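Local atomic coordinates of leucine--trna ligase (Agrobacterium radiobacter, PDB entry 5AH5), a protein that probably catalyses the ATP-dependent attachment of leucine to its cognate tRNA, yielding leucyl-tRNA(Leu), AMP and diphosphate. Residues L139-R143 against K144-Y148; Q168-G172 against K173-S177; R199-D202 against D203-S206. One frame throughout, in Å; residues are numbered along the deposited sequence.

Contact 1: residues L139-R143 against K144-Y148; sequences LDLYR and KGLIY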
ATOM      1  N   LEU B 139     -11.477 -21.669   8.710  1.00 28.80           N
ATOM      2  CA  LEU B 139     -11.887 -22.642   9.764  1.00 32.31           C
ATOM      3  C   LEU B 139     -10.972 -22.623  10.962  1.00 33.79           C
ATOM      4  O   LEU B 139     -11.435 -22.753  12.120  1.00 37.49           O
ATOM      5  CB  LEU B 139     -12.036 -24.057   9.192  1.00 30.99           C
ATOM      6  CG  LEU B 139     -13.237 -24.144   8.254  1.00 32.27           C
ATOM      7  CD1 LEU B 139     -13.297 -25.504   7.587  1.00 34.72           C
ATOM      8  CD2 LEU B 139     -14.549 -23.865   8.988  1.00 31.57           C
ATOM      9  N   ASP B 140      -9.682 -22.400  10.720  1.00 35.63           N
ATOM     10  CA  ASP B 140      -8.739 -22.166  11.867  1.00 34.30           C
ATOM     11  C   ASP B 140      -9.111 -20.934  12.684  1.00 33.14           C
ATOM     12  O   ASP B 140      -9.294 -21.004  13.926  1.00 34.19           O
ATOM     13  CB  ASP B 140      -7.298 -22.201  11.392  1.00 36.86           C
ATOM     14  CG  ASP B 140      -6.295 -22.385  12.524  1.00 47.21           C
ATOM     15  OD1 ASP B 140      -6.640 -22.927  13.594  1.00 48.09           O
ATOM     16  OD2 ASP B 140      -5.140 -21.932  12.343  1.00 50.88           O
ATOM     17  N   LEU B 141      -9.366 -19.818  12.016  1.00 33.65           N
ATOM     18  CA  LEU B 141      -9.763 -18.607  12.742  1.00 31.52           C
ATOM     19  C   LEU B 141     -11.111 -18.769  13.436  1.00 33.37           C
ATOM     20  O   LEU B 141     -11.328 -18.210  14.532  1.00 33.17           O
ATOM     21  CB  LEU B 141      -9.780 -17.388  11.813  1.00 34.40           C
ATOM     22  CG  LEU B 141      -8.407 -16.675  11.633  1.00 35.63           C
ATOM     23  CD1 LEU B 141      -7.321 -17.497  10.941  1.00 36.06           C
ATOM     24  CD2 LEU B 141      -8.667 -15.395  10.853  1.00 34.97           C
ATOM     25  N   TYR B 142     -12.032 -19.510  12.792  1.00 31.89           N
ATOM     26  CA  TYR B 142     -13.308 -19.862  13.426  1.00 32.52           C
ATOM     27  C   TYR B 142     -13.120 -20.722  14.681  1.00 31.51           C
ATOM     28  O   TYR B 142     -13.630 -20.357  15.730  1.00 29.80           O
ATOM     29  CB  TYR B 142     -14.234 -20.571  12.429  1.00 33.70           C
ATOM     30  CG  TYR B 142     -15.569 -21.006  13.012  1.00 39.82           C
ATOM     31  CD1 TYR B 142     -16.478 -20.086  13.562  1.00 42.46           C
ATOM     32  CD2 TYR B 142     -15.921 -22.344  13.008  1.00 46.31           C
ATOM     33  CE1 TYR B 142     -17.697 -20.504  14.111  1.00 43.49           C
ATOM     34  CE2 TYR B 142     -17.123 -22.775  13.539  1.00 46.18           C
ATOM     35  CZ  TYR B 142     -17.994 -21.862  14.084  1.00 46.76           C
ATOM     36  OH  TYR B 142     -19.155 -22.369  14.553  1.00 50.45           O
ATOM     37  N   ARG B 143     -12.383 -21.833  14.598  1.00 34.42           N
ATOM     38  CA  ARG B 143     -12.049 -22.617  15.835  1.00 42.16           C
ATOM     39  C   ARG B 143     -11.391 -21.829  16.975  1.00 43.40           C
ATOM     40  O   ARG B 143     -11.665 -22.093  18.123  1.00 45.05           O
ATOM     41  CB  ARG B 143     -11.152 -23.817  15.533  1.00 48.66           C
ATOM     42  CG  ARG B 143     -11.850 -24.861  14.679  1.00 61.35           C
ATOM     43  CD  ARG B 143     -11.199 -26.240  14.696  1.00 69.24           C
ATOM     44  NE  ARG B 143     -12.083 -27.210  14.018  1.00 82.54           N
ATOM     45  CZ  ARG B 143     -13.191 -27.767  14.550  1.00 93.46           C
ATOM     46  NH1 ARG B 143     -13.592 -27.485  15.801  1.00 99.04           N
ATOM     47  NH2 ARG B 143     -13.915 -28.624  13.827  1.00 90.51           N
ATOM     48  N   LYS B 144     -10.536 -20.866  16.665  1.00 42.96           N
ATOM     49  CA  LYS B 144      -9.856 -20.100  17.717  1.00 47.59           C
ATOM     50  C   LYS B 144     -10.630 -18.872  18.161  1.00 45.84           C
ATOM     51  O   LYS B 144     -10.097 -18.064  18.905  1.00 51.48           O
ATOM     52  CB  LYS B 144      -8.445 -19.664  17.282  1.00 48.52           C
ATOM     53  CG  LYS B 144      -7.565 -20.763  16.701  1.00 52.94           C
ATOM     54  CD  LYS B 144      -7.017 -21.714  17.739  1.00 56.02           C
ATOM     55  CE  LYS B 144      -6.814 -23.122  17.171  1.00 58.10           C
ATOM     56  NZ  LYS B 144      -5.711 -23.189  16.178  1.00 55.39           N
ATOM     57  N   GLY B 145     -11.859 -18.683  17.689  1.00 44.16           N
ATOM     58  CA  GLY B 145     -12.662 -17.545  18.112  1.00 43.48           C
ATOM     59  C   GLY B 145     -12.369 -16.212  17.438  1.00 43.24           C
ATOM     60  O   GLY B 145     -12.997 -15.242  17.771  1.00 45.22           O
ATOM     61  N   LEU B 146     -11.465 -16.153  16.467  1.00 43.20           N
ATOM     62  CA  LEU B 146     -11.193 -14.888  15.756  1.00 41.65           C
ATOM     63  C   LEU B 146     -12.280 -14.564  14.746  1.00 39.20           C
ATOM     64  O   LEU B 146     -12.611 -13.409  14.551  1.00 35.12           O
ATOM     65  CB  LEU B 146      -9.822 -14.931  15.093  1.00 47.60           C
ATOM     66  CG  LEU B 146      -8.758 -14.916  16.200  1.00 45.26           C
ATOM     67  CD1 LEU B 146      -7.589 -15.809  15.851  1.00 48.96           C
ATOM     68  CD2 LEU B 146      -8.350 -13.494  16.517  1.00 48.61           C
ATOM     69  N   ILE B 147     -12.882 -15.598  14.152  1.00 35.21           N
ATOM     70  CA  ILE B 147     -14.040 -15.425  13.301  1.00 34.45           C
ATOM     71  C   ILE B 147     -15.253 -15.947  14.055  1.00 34.77           C
ATOM     72  O   ILE B 147     -15.221 -17.067  14.630  1.00 36.89           O
ATOM     73  CB  ILE B 147     -13.893 -16.122  11.931  1.00 36.01           C
ATOM     74  CG1 ILE B 147     -12.921 -15.320  11.039  1.00 35.76           C
ATOM     75  CG2 ILE B 147     -15.265 -16.247  11.219  1.00 35.70           C
ATOM     76  CD1 ILE B 147     -12.524 -16.011   9.749  1.00 35.08           C
ATOM     77  N   TYR B 148     -16.328 -15.160  13.979  1.00 33.35           N
ATOM     78  CA  TYR B 148     -17.568 -15.466  14.646  1.00 34.93           C
ATOM     79  C   TYR B 148     -18.811 -14.947  13.915  1.00 35.10           C
ATOM     80  O   TYR B 148     -18.755 -14.036  13.065  1.00 37.97           O
ATOM     81  CB  TYR B 148     -17.474 -14.908  16.056  1.00 36.86           C
ATOM     82  CG  TYR B 148     -17.481 -13.389  16.100  1.00 37.16           C
ATOM     83  CD1 TYR B 148     -18.684 -12.711  16.181  1.00 34.29           C
ATOM     84  CD2 TYR B 148     -16.300 -12.639  16.073  1.00 36.33           C
ATOM     85  CE1 TYR B 148     -18.755 -11.350  16.229  1.00 36.56           C
ATOM     86  CE2 TYR B 148     -16.360 -11.254  16.106  1.00 36.45           C
ATOM     87  CZ  TYR B 148     -17.599 -10.615  16.197  1.00 41.56           C
ATOM     88  OH  TYR B 148     -17.776  -9.244  16.248  1.00 38.78           O
TER
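Lys144 turns back along the last turn of helix 128-143 to form a salt bridge with Asp140, NZ lying 2.8 Å from OD1 on the syn lone pair of that oxygen. Asp140 presents the carboxylate because CG stands anti to the backbone N (chi1 -163°), while the lysine chain bends at each torsion beyond CG to bring NZ round to OD1. The other carboxylate oxygen, OD2, is hydrogen-bonded to Tyr549 OH, which fixes the group from a second direction. Beneath the bridge, Lys144 N gives the last regular helical bond, to Asp140 O at 3.0 Å.

Beyond it the chain leaves the helix in a Schellman motif. Gly145, with its positive phi of 80°, donates from N to Tyr142 O at 3.1 Å, and Leu146 N makes the six-to-one closure to Leu141 O, short at 2.8 Å but bent and weak. Leu141 O is gripped twice, since Ile147 N also reaches it, in a straighter bond of 3.1 Å from above the carbonyl plane.

The apolar partner of the motif is in place as well: the CB atoms of Leu141 and Leu146 lie 4.1 Å apart. Beside them, Ile147 lays CD1 against Leu141 CB at 3.7 Å. On another side of the helix the Tyr142 ring takes Ile147 O at its edge, 3.4 Å from CD1, and its hydroxyl bonds to Thr437 OG1. Trp189 meets that ring nearly at right angles, and Ile147 rests on Trp189 and Val191 of strand 182-191.

Contact 2: residues Q168-G172 against K173-S177; sequences QVIDG and KGWRS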
ATOM      1  N   GLN B 168     -15.666  -0.225   3.669  1.00 29.45           N
ATOM      2  CA  GLN B 168     -16.190  -0.095   2.320  1.00 30.85           C
ATOM      3  C   GLN B 168     -17.362   0.887   2.222  1.00 30.78           C
ATOM      4  O   GLN B 168     -18.047   0.972   1.209  1.00 32.72           O
ATOM      5  CB  GLN B 168     -16.596  -1.475   1.766  1.00 34.57           C
ATOM      6  CG  GLN B 168     -15.455  -2.463   1.551  1.00 32.38           C
ATOM      7  CD  GLN B 168     -15.989  -3.909   1.429  1.00 32.29           C
ATOM      8  OE1 GLN B 168     -16.663  -4.393   2.330  1.00 32.17           O
ATOM      9  NE2 GLN B 168     -15.662  -4.581   0.353  1.00 29.08           N
ATOM     10  N   VAL B 169     -17.538   1.656   3.263  1.00 34.11           N
ATOM     11  CA  VAL B 169     -18.475   2.750   3.278  1.00 36.12           C
ATOM     12  C   VAL B 169     -17.638   4.029   3.236  1.00 38.23           C
ATOM     13  O   VAL B 169     -16.874   4.302   4.156  1.00 35.10           O
ATOM     14  CB  VAL B 169     -19.274   2.717   4.589  1.00 37.34           C
ATOM     15  CG1 VAL B 169     -20.110   3.985   4.731  1.00 38.23           C
ATOM     16  CG2 VAL B 169     -20.150   1.461   4.625  1.00 37.11           C
ATOM     17  N   ILE B 170     -17.755   4.788   2.157  1.00 40.40           N
ATOM     18  CA  ILE B 170     -16.938   6.001   1.999  1.00 45.84           C
ATOM     19  C   ILE B 170     -17.889   7.183   1.721  1.00 43.57           C
ATOM     20  O   ILE B 170     -18.616   7.163   0.712  1.00 39.41           O
ATOM     21  CB  ILE B 170     -15.880   5.812   0.868  1.00 42.75           C
ATOM     22  CG1 ILE B 170     -14.852   4.756   1.275  1.00 40.68           C
ATOM     23  CG2 ILE B 170     -15.154   7.115   0.568  1.00 46.20           C
ATOM     24  CD1 ILE B 170     -14.157   4.122   0.084  1.00 44.76           C
ATOM     25  N   ASP B 171     -17.886   8.174   2.621  1.00 46.32           N
ATOM     26  CA  ASP B 171     -18.751   9.386   2.519  1.00 51.42           C
ATOM     27  C   ASP B 171     -20.245   8.951   2.537  1.00 45.93           C
ATOM     28  O   ASP B 171     -21.063   9.393   1.714  1.00 40.32           O
ATOM     29  CB  ASP B 171     -18.370  10.226   1.259  1.00 54.82           C
ATOM     30  CG  ASP B 171     -19.029  11.635   1.236  1.00 73.93           C
ATOM     31  OD1 ASP B 171     -19.297  12.204   2.330  1.00 78.35           O
ATOM     32  OD2 ASP B 171     -19.284  12.166   0.118  1.00 78.34           O
ATOM     33  N   GLY B 172     -20.541   7.997   3.431  1.00 45.61           N
ATOM     34  CA  GLY B 172     -21.832   7.331   3.523  1.00 43.41           C
ATOM     35  C   GLY B 172     -22.251   6.449   2.360  1.00 43.87           C
ATOM     36  O   GLY B 172     -23.366   5.916   2.376  1.00 44.40           O
ATOM     37  N   LYS B 173     -21.367   6.258   1.384  1.00 36.45           N
ATOM     38  CA  LYS B 173     -21.689   5.551   0.172  1.00 40.00           C
ATOM     39  C   LYS B 173     -20.928   4.243   0.044  1.00 38.34           C
ATOM     40  O   LYS B 173     -19.901   4.023   0.665  1.00 37.26           O
ATOM     41  CB  LYS B 173     -21.418   6.424  -1.048  1.00 46.89           C
ATOM     42  CG  LYS B 173     -22.334   7.645  -1.111  1.00 58.12           C
ATOM     43  CD  LYS B 173     -21.780   8.687  -2.071  1.00 69.55           C
ATOM     44  CE  LYS B 173     -22.290  10.097  -1.771  1.00 74.60           C
ATOM     45  NZ  LYS B 173     -21.224  11.099  -2.091  1.00 74.33           N
ATOM     46  N   GLY B 174     -21.485   3.355  -0.753  1.00 37.78           N
ATOM     47  CA  GLY B 174     -20.864   2.068  -1.000  1.00 41.75           C
ATOM     48  C   GLY B 174     -19.620   2.212  -1.869  1.00 37.45           C
ATOM     49  O   GLY B 174     -19.627   2.957  -2.854  1.00 37.31           O
ATOM     50  N   TRP B 175     -18.582   1.479  -1.468  1.00 35.53           N
ATOM     51  CA  TRP B 175     -17.276   1.444  -2.123  1.00 38.66           C
ATOM     52  C   TRP B 175     -17.301   1.465  -3.656  1.00 35.91           C
ATOM     53  O   TRP B 175     -16.530   2.175  -4.332  1.00 34.02           O
ATOM     54  CB  TRP B 175     -16.594   0.143  -1.602  1.00 44.00           C
ATOM     55  CG  TRP B 175     -15.312  -0.176  -2.158  1.00 43.51           C
ATOM     56  CD1 TRP B 175     -14.249   0.689  -2.346  1.00 46.49           C
ATOM     57  CD2 TRP B 175     -14.870  -1.460  -2.585  1.00 42.12           C
ATOM     58  NE1 TRP B 175     -13.185   0.007  -2.890  1.00 46.76           N
ATOM     59  CE2 TRP B 175     -13.533  -1.314  -3.039  1.00 43.66           C
ATOM     60  CE3 TRP B 175     -15.459  -2.724  -2.610  1.00 42.82           C
ATOM     61  CZ2 TRP B 175     -12.800  -2.380  -3.536  1.00 38.42           C
ATOM     62  CZ3 TRP B 175     -14.741  -3.780  -3.099  1.00 36.03           C
ATOM     63  CH2 TRP B 175     -13.423  -3.614  -3.555  1.00 34.74           C
ATOM     64  N   ARG B 176     -18.169   0.659  -4.232  1.00 30.69           N
ATOM     65  CA  ARG B 176     -18.217   0.543  -5.676  1.00 33.31           C
ATOM     66  C   ARG B 176     -19.473   1.215  -6.270  1.00 34.88           C
ATOM     67  O   ARG B 176     -19.425   1.674  -7.391  1.00 35.97           O
ATOM     68  CB  ARG B 176     -18.214  -0.936  -6.113  1.00 33.81           C
ATOM     69  CG  ARG B 176     -17.065  -1.772  -5.586  1.00 33.76           C
ATOM     70  CD  ARG B 176     -15.717  -1.323  -6.118  1.00 31.03           C
ATOM     71  NE  ARG B 176     -15.572  -1.523  -7.564  1.00 28.33           N
ATOM     72  CZ  ARG B 176     -14.396  -1.492  -8.187  1.00 33.54           C
ATOM     73  NH1 ARG B 176     -13.270  -1.233  -7.493  1.00 42.48           N
ATOM     74  NH2 ARG B 176     -14.319  -1.694  -9.510  1.00 34.77           N
ATOM     75  N   SER B 177     -20.604   1.154  -5.574  1.00 35.50           N
ATOM     76  CA  SER B 177     -21.861   1.633  -6.153  1.00 38.47           C
ATOM     77  C   SER B 177     -21.964   3.179  -6.145  1.00 38.80           C
ATOM     78  O   SER B 177     -22.546   3.770  -7.050  1.00 37.19           O
ATOM     79  CB  SER B 177     -23.006   1.082  -5.344  1.00 33.45           C
ATOM     80  OG  SER B 177     -22.935   1.505  -4.006  1.00 32.00           O
TER
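Ile170 and Lys173 pair through both of their backbone polar groups and close a tight beta hairpin, strands 169-170 and 173-174, around a type I' turn with Asp171 and Gly172 at its corners. Ile170 N donates to Lys173 O at 2.7 Å, in the carbonyl plane; the return bond, Lys173 N to Ile170 O at 3.0 Å, arrives from well above its carbonyl plane. Val169 and Gly174 form the neighbouring non-hydrogen-bonded pair, where Val169 CA instead offers a CA-H...O contact to the already bonded Lys173 O. One step further out, Trp175 N satisfies Gln168 O at 2.8 Å, although the N-H...O angle is only 135°.

Ser177 OG is satisfied outside the hairpin, by hydrogen bonds with Asp157 OD2 and Ala179 N. Asp171 and Lys173 run side by side, and NZ meets OD2 at 3.1 Å from above the carboxylate plane, a salt bridge at the hairpin tip.

Gln168 is buried, and both ends of its amide are used: OE1 accepts from Ala165 N and, weakly, from Arg419 NH2, while NE2 donates to Asp488 OD1. With the amide held this way, NE2 comes obliquely to the Trp175 ring, 3.5 Å from CE3, the two planes 40° apart. Trp175 CG stands anti to the backbone N (chi1 176°), beside the carbonyl carbon, and the indole also touches Tyr41 and Phe490 and lies about 7 Å from the bound leucyl-sulfamoyl adenosine. Over the centre of one of its faces sits Arg176 CD, 3.6 Å above the plane.

Contact 3: residues R199-D202 against D203-S206; sequences RLLD and DLES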
ATOM      1  N   ARG B 199      -2.688  -3.219  19.261  1.00 41.31           N
ATOM      2  CA  ARG B 199      -1.485  -3.553  18.539  1.00 41.68           C
ATOM      3  C   ARG B 199      -1.359  -2.937  17.155  1.00 42.78           C
ATOM      4  O   ARG B 199      -0.244  -2.617  16.734  1.00 39.37           O
ATOM      5  CB  ARG B 199      -1.404  -5.017  18.361  1.00 44.28           C
ATOM      6  CG  ARG B 199      -1.041  -5.776  19.603  1.00 47.65           C
ATOM      7  CD  ARG B 199      -0.322  -7.019  19.139  1.00 50.41           C
ATOM      8  NE  ARG B 199      -1.057  -8.201  19.373  1.00 52.49           N
ATOM      9  CZ  ARG B 199      -0.840  -9.356  18.756  1.00 55.66           C
ATOM     10  NH1 ARG B 199       0.055  -9.499  17.767  1.00 46.79           N
ATOM     11  NH2 ARG B 199      -1.602 -10.382  19.123  1.00 56.09           N
ATOM     12  N   LEU B 200      -2.479  -2.833  16.445  1.00 38.46           N
ATOM     13  CA  LEU B 200      -2.534  -2.123  15.186  1.00 37.42           C
ATOM     14  C   LEU B 200      -2.156  -0.631  15.365  1.00 39.30           C
ATOM     15  O   LEU B 200      -1.441  -0.054  14.549  1.00 42.41           O
ATOM     16  CB  LEU B 200      -3.947  -2.232  14.581  1.00 36.86           C
ATOM     17  CG  LEU B 200      -4.326  -3.623  14.058  1.00 41.62           C
ATOM     18  CD1 LEU B 200      -5.820  -3.669  13.707  1.00 40.93           C
ATOM     19  CD2 LEU B 200      -3.427  -4.035  12.876  1.00 38.06           C
ATOM     20  N   LEU B 201      -2.636  -0.026  16.434  1.00 41.27           N
ATOM     21  CA  LEU B 201      -2.407   1.382  16.698  1.00 46.55           C
ATOM     22  C   LEU B 201      -0.965   1.616  17.183  1.00 48.33           C
ATOM     23  O   LEU B 201      -0.242   2.368  16.573  1.00 42.48           O
ATOM     24  CB  LEU B 201      -3.427   1.868  17.731  1.00 53.02           C
ATOM     25  CG  LEU B 201      -3.440   3.340  18.089  1.00 62.14           C
ATOM     26  CD1 LEU B 201      -3.490   4.227  16.844  1.00 62.14           C
ATOM     27  CD2 LEU B 201      -4.618   3.612  19.010  1.00 63.12           C
ATOM     28  N   ASP B 202      -0.538   0.916  18.234  1.00 47.95           N
ATOM     29  CA  ASP B 202       0.813   1.086  18.784  1.00 45.66           C
ATOM     30  C   ASP B 202       1.970   0.635  17.856  1.00 48.41           C
ATOM     31  O   ASP B 202       3.080   1.212  17.929  1.00 44.80           O
ATOM     32  CB  ASP B 202       0.937   0.375  20.142  1.00 48.37           C
ATOM     33  CG  ASP B 202      -0.113   0.865  21.199  1.00 51.06           C
ATOM     34  OD1 ASP B 202      -0.767   1.914  20.995  1.00 49.12           O
ATOM     35  OD2 ASP B 202      -0.285   0.163  22.231  1.00 55.65           O
ATOM     36  N   ASP B 203       1.754  -0.395  17.020  1.00 40.98           N
ATOM     37  CA  ASP B 203       2.820  -0.870  16.144  1.00 40.01           C
ATOM     38  C   ASP B 203       3.051   0.052  14.954  1.00 36.75           C
ATOM     39  O   ASP B 203       4.061  -0.098  14.287  1.00 40.50           O
ATOM     40  CB  ASP B 203       2.622  -2.321  15.668  1.00 42.11           C
ATOM     41  CG  ASP B 203       2.570  -3.328  16.814  1.00 52.52           C
ATOM     42  OD1 ASP B 203       2.958  -2.983  17.964  1.00 52.12           O
ATOM     43  OD2 ASP B 203       2.111  -4.483  16.558  1.00 51.86           O
ATOM     44  N   LEU B 204       2.149   1.007  14.691  1.00 37.80           N
ATOM     45  CA  LEU B 204       2.444   2.108  13.767  1.00 40.79           C
ATOM     46  C   LEU B 204       3.730   2.890  14.090  1.00 44.98           C
ATOM     47  O   LEU B 204       4.418   3.345  13.160  1.00 41.61           O
ATOM     48  CB  LEU B 204       1.295   3.103  13.685  1.00 40.48           C
ATOM     49  CG  LEU B 204       0.039   2.527  13.002  1.00 38.91           C
ATOM     50  CD1 LEU B 204      -1.157   3.363  13.349  1.00 42.27           C
ATOM     51  CD2 LEU B 204       0.196   2.430  11.520  1.00 40.12           C
ATOM     52  N   GLU B 205       4.042   3.060  15.373  1.00 46.95           N
ATOM     53  CA  GLU B 205       5.279   3.754  15.768  1.00 54.74           C
ATOM     54  C   GLU B 205       6.543   3.047  15.226  1.00 50.54           C
ATOM     55  O   GLU B 205       7.516   3.718  14.936  1.00 47.43           O
ATOM     56  CB  GLU B 205       5.381   3.909  17.293  1.00 63.21           C
ATOM     57  CG  GLU B 205       4.425   4.940  17.900  1.00 76.78           C
ATOM     58  CD  GLU B 205       4.409   4.915  19.443  1.00 94.06           C
ATOM     59  OE1 GLU B 205       5.449   5.236  20.095  1.00 91.51           O
ATOM     60  OE2 GLU B 205       3.341   4.576  20.014  1.00 95.50           O
ATOM     61  N   SER B 206       6.512   1.719  15.058  1.00 43.77           N
ATOM     62  CA  SER B 206       7.670   0.977  14.550  1.00 47.12           C
ATOM     63  C   SER B 206       7.822   0.966  13.002  1.00 43.90           C
ATOM     64  O   SER B 206       8.869   0.556  12.502  1.00 44.63           O
ATOM     65  CB  SER B 206       7.675  -0.455  15.099  1.00 48.57           C
ATOM     66  OG  SER B 206       6.662  -1.260  14.500  1.00 58.63           O
TER
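Asp203 folds back on Arg199 in a helix-end contact, where the last turn of helix 197-202 runs out into a stretch that keeps helical backbone angles but loses the regular bonding, on the way to helix 212-222. One full helical bond is left, Asp203 N to Arg199 O at 3.0 Å. After it the spacing drops to three residues: Leu204 N reaches Leu201 O only weakly, and Glu205 N donates to Asp202 O at 3.3 Å, from above the carbonyl plane.

The next link is doubled. Ser206 gives both its backbone N, at 3.1 Å, and its hydroxyl OG, at 2.9 Å, to Asp203 O; the hydroxyl lies in the carbonyl plane and on a lone pair.

Asp203 carries most of the side-chain contact. With chi1 at -60° its CG swings beside its own backbone N and onto the carbonyl of the preceding turn. Arg199 O sits over the face of the carboxylate, 2.9 Å from Asp203 CG and 3.0 Å from OD2, a contact between acceptors and no hydrogen bond. Leu204 also lies over backbone, its CG 3.4 Å from Leu200 O, a carbonyl that takes a hydrogen bond from Arg538 NH1. At the apolar edge Leu201 CD1 and Leu204 CD1 meet loosely at 4.3 Å, both side chains touching Arg219 of helix 212-222.

Asp203 OD2 forms a salt bridge with Lys542 and has the like-charged Asp553 close by, so the lysine probably offsets the negative charge gathered here. Arg199 and Asp202 bridge outward too, to Asp546 and Arg224, so charge here ties the end of the helix to its neighbours rather than pairing the two segments with each other.

In the fold
The three contacts follow one another along the chain, each closing just its own local turn, and none encloses or crosses another. Contact 1 ends helix 128-143 and turns it into strand 147-151, an element of the large antiparallel sheet. Contact 2 is a separate two-stranded hairpin placed after strand 162-164 and before strand 182-191, which returns to pair with 147-151 and 153-157. Contact 3 comes after that returning strand, where helix 197-202 runs out toward helix 212-222 and packs on helix 533-546. The contacts do not touch: contacts 1 and 3 approach to about 8 Å between nearest atoms, while contact 2 stays about 14 Å from either.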